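Local structure of extracellular solute-binding protein (Bordetella parapertussis, 3PU5) at residues 109-114 and 211-216; 237-242 and 298-303. The protein probably binds a small solute, perhaps a polyamine, in the cleft between its two lobes for delivery to a membrane transporter. All blocks are in the same frame, centred on the assembly; numbering follows the deposited sequence.

Contact 1: 109-114 and 211-216; sequences DYSSVG and PGWDGR
Val113 and Trp213 face each other across an antiparallel pair of strands, their side chains lying alongside and pointing the same way. Val113 CG1, anti to the backbone N (chi1 -179°), reaches Pro211 CB at 3.8 Å and crosses that side chain at a slant. The same rotamer puts the other branch, CG2, beside the backbone N and over one face of the indole, displaced toward its rim, with Val113 CG2 only 3.4 Å from Trp213 NE1. The N-H of NE1 points along the ring plane to water 2, with Trp213 NE1 2.9 Å from the water oxygen, and the same water bonds to Ser111 OG. The indole also meets Phe195 edge-to-face.

Gly114 and Gly212 form the hydrogen-bonded pair, with Gly114 N giving to Gly212 O at 2.9 Å and Gly212 N returning a bond to Gly114 O. Beyond Trp213, which is the N-cap of helix 214-223, the second strand ends, yet the ladder gains another rung. Asp214 N bonds to Ser112 O at 2.9 Å, while Asp214 turns CG between its own N and carbonyl carbon (chi1 57°), which brings its carboxylate back to the neighbouring strand. Ser112 N then meets Asp214 OD1 at 3.0 Å from above the carboxylate plane, 50° out of it. The carboxylate oxygen thus stands where a strand would offer a main-chain carbonyl.

Asp214 OD2 takes a bond from water 1 at 2.6 Å, and this water also links Tyr110 O and Ser112 OG, which also has Ser239 OG as a hydrogen-bond partner. A buried carboxylate gripped by a backbone N-H and a water, in the first turn of a helix, is probably stabilised as the anion by the helix N terminus.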
loop_
_atom_site.group_PDB
_atom_site.type_symbol
_atom_site.label_atom_id
_atom_site.label_comp_id
_atom_site.label_asym_id
_atom_site.label_seq_id
_atom_site.Cartn_x
_atom_site.Cartn_y
_atom_site.Cartn_z
ATOM N N ASP A 109 5.411 1.563 -5.101
ATOM C CA ASP A 109 5.557 0.233 -4.510
ATOM C C ASP A 109 4.162 -0.213 -4.079
ATOM O O ASP A 109 3.229 0.586 -4.074
ATOM C CB ASP A 109 6.571 0.219 -3.340
ATOM C CG ASP A 109 6.049 0.908 -2.075
ATOM O OD1 ASP A 109 5.053 0.425 -1.501
ATOM O OD2 ASP A 109 6.650 1.913 -1.636
ATOM N N TYR A 110 3.998 -1.487 -3.755
ATOM C CA TYR A 110 2.740 -1.915 -3.152
ATOM C C TYR A 110 2.996 -2.849 -1.961
ATOM O O TYR A 110 3.877 -3.707 -2.010
ATOM C CB TYR A 110 1.758 -2.506 -4.199
ATOM C CG TYR A 110 2.189 -3.807 -4.849
ATOM C CD1 TYR A 110 1.926 -5.023 -4.240
ATOM C CD2 TYR A 110 2.852 -3.818 -6.081
ATOM C CE1 TYR A 110 2.315 -6.212 -4.826
ATOM C CE2 TYR A 110 3.252 -5.010 -6.668
ATOM C CZ TYR A 110 2.985 -6.201 -6.033
ATOM O OH TYR A 110 3.374 -7.396 -6.595
ATOM N N SER A 111 2.272 -2.620 -0.872
ATOM C CA SER A 111 2.231 -3.575 0.236
ATOM C C SER A 111 0.845 -4.190 0.253
ATOM O O SER A 111 -0.130 -3.521 -0.106
ATOM C CB SER A 111 2.556 -2.904 1.578
ATOM O OG SER A 111 1.562 -1.966 1.935
ATOM N N SER A 112 0.754 -5.462 0.647
ATOM C CA SER A 112 -0.457 -6.248 0.415
ATOM C C SER A 112 -1.062 -6.834 1.680
ATOM O O SER A 112 -0.379 -7.532 2.436
ATOM C CB SER A 112 -0.163 -7.401 -0.556
ATOM O OG SER A 112 0.381 -6.912 -1.757
ATOM N N VAL A 113 -2.347 -6.566 1.894
ATOM C CA VAL A 113 -3.072 -7.197 2.982
ATOM C C VAL A 113 -3.563 -8.575 2.556
ATOM O O VAL A 113 -4.294 -8.715 1.566
ATOM C CB VAL A 113 -4.262 -6.350 3.462
ATOM C CG1 VAL A 113 -4.970 -7.052 4.629
ATOM C CG2 VAL A 113 -3.783 -4.962 3.888
ATOM N N GLY A 114 -3.125 -9.590 3.293
ATOM C CA GLY A 114 -3.600 -10.939 3.099
ATOM C C GLY A 114 -4.093 -11.435 4.442
ATOM O O GLY A 114 -4.571 -10.645 5.262
ATOM N N PRO A 211 -6.314 -10.261 9.319
ATOM C CA PRO A 211 -5.621 -9.603 8.204
ATOM C C PRO A 211 -4.239 -9.088 8.612
ATOM O O PRO A 211 -4.075 -8.585 9.725
ATOM C CB PRO A 211 -6.556 -8.439 7.840
ATOM C CG PRO A 211 -7.927 -8.861 8.387
ATOM C CD PRO A 211 -7.579 -9.588 9.662
ATOM N N GLY A 212 -3.264 -9.229 7.717
ATOM C CA GLY A 212 -1.906 -8.798 7.981
ATOM C C GLY A 212 -1.165 -8.497 6.689
ATOM O O GLY A 212 -1.585 -8.913 5.599
ATOM N N TRP A 213 -0.052 -7.782 6.811
ATOM C CA TRP A 213 0.709 -7.350 5.646
ATOM C C TRP A 213 1.729 -8.395 5.230
ATOM O O TRP A 213 2.326 -9.064 6.078
ATOM C CB TRP A 213 1.358 -5.982 5.908
ATOM C CG TRP A 213 0.317 -4.910 5.835
ATOM C CD1 TRP A 213 0.005 -4.146 4.750
ATOM C CD2 TRP A 213 -0.607 -4.541 6.866
ATOM N NE1 TRP A 213 -1.041 -3.309 5.045
ATOM C CE2 TRP A 213 -1.435 -3.531 6.342
ATOM C CE3 TRP A 213 -0.803 -4.956 8.191
ATOM C CZ2 TRP A 213 -2.448 -2.934 7.085
ATOM C CZ3 TRP A 213 -1.815 -4.355 8.937
ATOM C CH2 TRP A 213 -2.623 -3.356 8.378
ATOM N N ASP A 214 1.913 -8.551 3.924
ATOM C CA ASP A 214 2.844 -9.566 3.436
ATOM C C ASP A 214 4.260 -9.346 3.965
ATOM O O ASP A 214 4.816 -10.228 4.613
ATOM C CB ASP A 214 2.817 -9.725 1.902
ATOM C CG ASP A 214 3.107 -8.423 1.145
ATOM O OD1 ASP A 214 2.853 -7.307 1.661
ATOM O OD2 ASP A 214 3.585 -8.525 0.001
ATOM N N GLY A 215 4.833 -8.173 3.707
ATOM C CA GLY A 215 6.204 -7.901 4.110
ATOM C C GLY A 215 6.428 -8.031 5.607
ATOM O O GLY A 215 7.350 -8.714 6.063
ATOM N N ARG A 216 5.581 -7.360 6.380
ATOM C CA ARG A 216 5.676 -7.411 7.830
ATOM C C ARG A 216 5.619 -8.841 8.345
ATOM O O ARG A 216 6.386 -9.221 9.235
ATOM C CB ARG A 216 4.569 -6.566 8.448
ATOM C CG ARG A 216 4.826 -5.084 8.274
ATOM C CD ARG A 216 3.740 -4.243 8.889
ATOM N NE ARG A 216 4.324 -3.095 9.571
ATOM C CZ ARG A 216 4.263 -1.845 9.141
ATOM N NH1 ARG A 216 3.630 -1.554 8.012
ATOM N NH2 ARG A 216 4.837 -0.882 9.847
HETATM O O HOH W 1 3.024 -6.586 -1.677
HETATM O O HOH W 2 -1.592 -1.981 2.478
#

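Contact 2: 237-242 and 298-303; sequences AVSSGP and DSVQLV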
loop_
_atom_site.group_PDB
_atom_site.type_symbol
_atom_site.label_atom_id
_atom_site.label_comp_id
_atom_site.label_asym_id
_atom_site.label_seq_id
_atom_site.Cartn_x
_atom_site.Cartn_y
_atom_site.Cartn_z
ATOM N N ALA A 237 -4.828 -10.585 -2.835
ATOM C CA ALA A 237 -4.525 -9.692 -1.722
ATOM C C ALA A 237 -4.937 -8.253 -2.085
ATOM O O ALA A 237 -5.025 -7.894 -3.263
ATOM C CB ALA A 237 -3.052 -9.770 -1.354
ATOM N N VAL A 238 -5.215 -7.445 -1.070
ATOM C CA VAL A 238 -5.652 -6.072 -1.277
ATOM C C VAL A 238 -4.482 -5.165 -0.987
ATOM O O VAL A 238 -4.002 -5.110 0.146
ATOM C CB VAL A 238 -6.770 -5.701 -0.323
ATOM C CG1 VAL A 238 -7.439 -4.412 -0.783
ATOM C CG2 VAL A 238 -7.750 -6.837 -0.234
ATOM N N SER A 239 -4.039 -4.447 -2.011
ATOM C CA SER A 239 -2.756 -3.782 -1.961
ATOM C C SER A 239 -2.886 -2.290 -2.107
ATOM O O SER A 239 -3.793 -1.790 -2.770
ATOM C CB SER A 239 -1.852 -4.333 -3.051
ATOM O OG SER A 239 -1.732 -5.738 -2.918
ATOM N N SER A 240 -1.969 -1.581 -1.465
ATOM C CA SER A 240 -1.950 -0.139 -1.525
ATOM C C SER A 240 -0.493 0.288 -1.551
ATOM O O SER A 240 0.405 -0.490 -1.212
ATOM C CB SER A 240 -2.651 0.453 -0.301
ATOM O OG SER A 240 -3.994 0.009 -0.204
ATOM N N GLY A 241 -0.251 1.532 -1.926
ATOM C CA GLY A 241 1.108 2.022 -1.953
ATOM C C GLY A 241 1.158 3.520 -2.139
ATOM O O GLY A 241 0.152 4.146 -2.473
ATOM N N PRO A 242 2.346 4.098 -1.935
ATOM C CA PRO A 242 2.534 5.541 -2.094
ATOM C C PRO A 242 2.562 5.903 -3.576
ATOM O O PRO A 242 2.857 5.059 -4.422
ATOM C CB PRO A 242 3.893 5.797 -1.434
ATOM C CG PRO A 242 4.645 4.486 -1.564
ATOM C CD PRO A 242 3.584 3.391 -1.550
ATOM N N ASP A 298 0.399 -9.350 -10.919
ATOM C CA ASP A 298 -0.815 -9.487 -11.715
ATOM C C ASP A 298 -2.036 -9.838 -10.887
ATOM O O ASP A 298 -3.153 -9.585 -11.306
ATOM C CB ASP A 298 -0.616 -10.555 -12.797
ATOM C CG ASP A 298 0.550 -10.242 -13.704
ATOM O OD1 ASP A 298 1.386 -11.144 -13.945
ATOM O OD2 ASP A 298 0.638 -9.078 -14.156
ATOM N N SER A 299 -1.824 -10.421 -9.713
ATOM C CA SER A 299 -2.925 -10.938 -8.910
ATOM C C SER A 299 -3.488 -9.953 -7.876
ATOM O O SER A 299 -4.645 -10.084 -7.464
ATOM C CB SER A 299 -2.496 -12.221 -8.196
ATOM O OG SER A 299 -1.554 -11.929 -7.173
ATOM N N VAL A 300 -2.683 -8.990 -7.433
ATOM C CA VAL A 300 -3.114 -8.132 -6.322
ATOM C C VAL A 300 -4.247 -7.204 -6.743
ATOM O O VAL A 300 -4.325 -6.798 -7.898
ATOM C CB VAL A 300 -1.948 -7.310 -5.693
ATOM C CG1 VAL A 300 -0.895 -8.240 -5.083
ATOM C CG2 VAL A 300 -1.314 -6.368 -6.714
ATOM N N GLN A 301 -5.119 -6.875 -5.794
ATOM C CA GLN A 301 -6.288 -6.049 -6.061
ATOM C C GLN A 301 -6.126 -4.673 -5.435
ATOM O O GLN A 301 -5.754 -4.552 -4.262
ATOM C CB GLN A 301 -7.552 -6.711 -5.498
ATOM C CG GLN A 301 -7.823 -8.091 -6.064
ATOM C CD GLN A 301 -8.175 -8.058 -7.537
ATOM O OE1 GLN A 301 -9.150 -7.425 -7.938
ATOM N NE2 GLN A 301 -7.378 -8.744 -8.357
ATOM N N LEU A 302 -6.416 -3.640 -6.217
ATOM C CA LEU A 302 -6.367 -2.273 -5.729
ATOM C C LEU A 302 -7.759 -1.675 -5.792
ATOM O O LEU A 302 -8.447 -1.797 -6.805
ATOM C CB LEU A 302 -5.417 -1.425 -6.575
ATOM C CG LEU A 302 -3.926 -1.728 -6.437
ATOM C CD1 LEU A 302 -3.557 -2.969 -7.232
ATOM C CD2 LEU A 302 -3.128 -0.539 -6.920
ATOM N N VAL A 303 -8.169 -1.027 -4.710
ATOM C CA VAL A 303 -9.481 -0.404 -4.656
ATOM C C VAL A 303 -9.392 1.064 -5.075
ATOM O O VAL A 303 -8.465 1.774 -4.690
ATOM C CB VAL A 303 -10.086 -0.516 -3.254
ATOM C CG1 VAL A 303 -11.512 0.031 -3.249
ATOM C CG2 VAL A 303 -10.057 -1.977 -2.783
HETATM O O HOH W 3 -2.795 -11.609 -4.464
HETATM O O HOH W 4 -6.371 -1.044 -2.528
#
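Gln301 lies across from Val238, and two backbone bonds join the strand to the irregular 298-303 segment, which runs in the same direction. Gln301 N gives an almost straight bond to Ala237 O at 2.7 Å; Ser239 N answers with one to Gln301 O at 2.8 Å. Both peptide groups of Gln301 are thereby tied to 237-242 in the pattern of a single parallel bridge.

The Gln301 side chain starts beside the same acceptor: Gln301 CB is 3.6 Å from Ala237 O, and CG follows at a slightly longer contact. A bend at chi2 (-67°) then carries CD and the amide away from Val238, back along its own segment. There Gln301 NE2 bonds to Ser299 O at 3.2 Å; the acceptor lies close to the amide plane of Gln301, whereas the donor approaches from above the carbonyl plane of Ser299. This bond helps to set which way the amide is turned, and the side chain also touches Lys165 and Tyr171.

Ser239 points toward the loop. Its OG presses on Val300, with Ser239 OG 3.2 Å from Val300 CB, while its polar partner is Ser112. Further along, water 4 joins Ser239 O to Val303 N.

Val238 CG1 and Val303 CG2 meet loosely at 4.1 Å. Helix 156-167 packs against these two valines through Glu158, Met162 and Ser161, strand 111-117 touches Ala237 and Val300 through Ser112, and the loop runs on into helix 305-322.

Contacts 1 and 2 share one sheet, with their centres about 9 Å apart. Strands 111-117 and 238-246 are neighbours, so 211-216 and 298-303 are both attached to this central pair. Val113 N bonds to Val238 O at 2.8 Å, and the water network of contact 1 is coupled to the serine that packs on the loop in contact 2 through the Ser112 OG to Ser239 OG bond, 2.7 Å. At the other end Asp109 OD2 touches Pro242 CG at 3.3 Å. The pair lies between the lobes, consistent with the interlobe connection of type 2 periplasmic binding proteins, whose solute pocket lies in the cleft between the lobes.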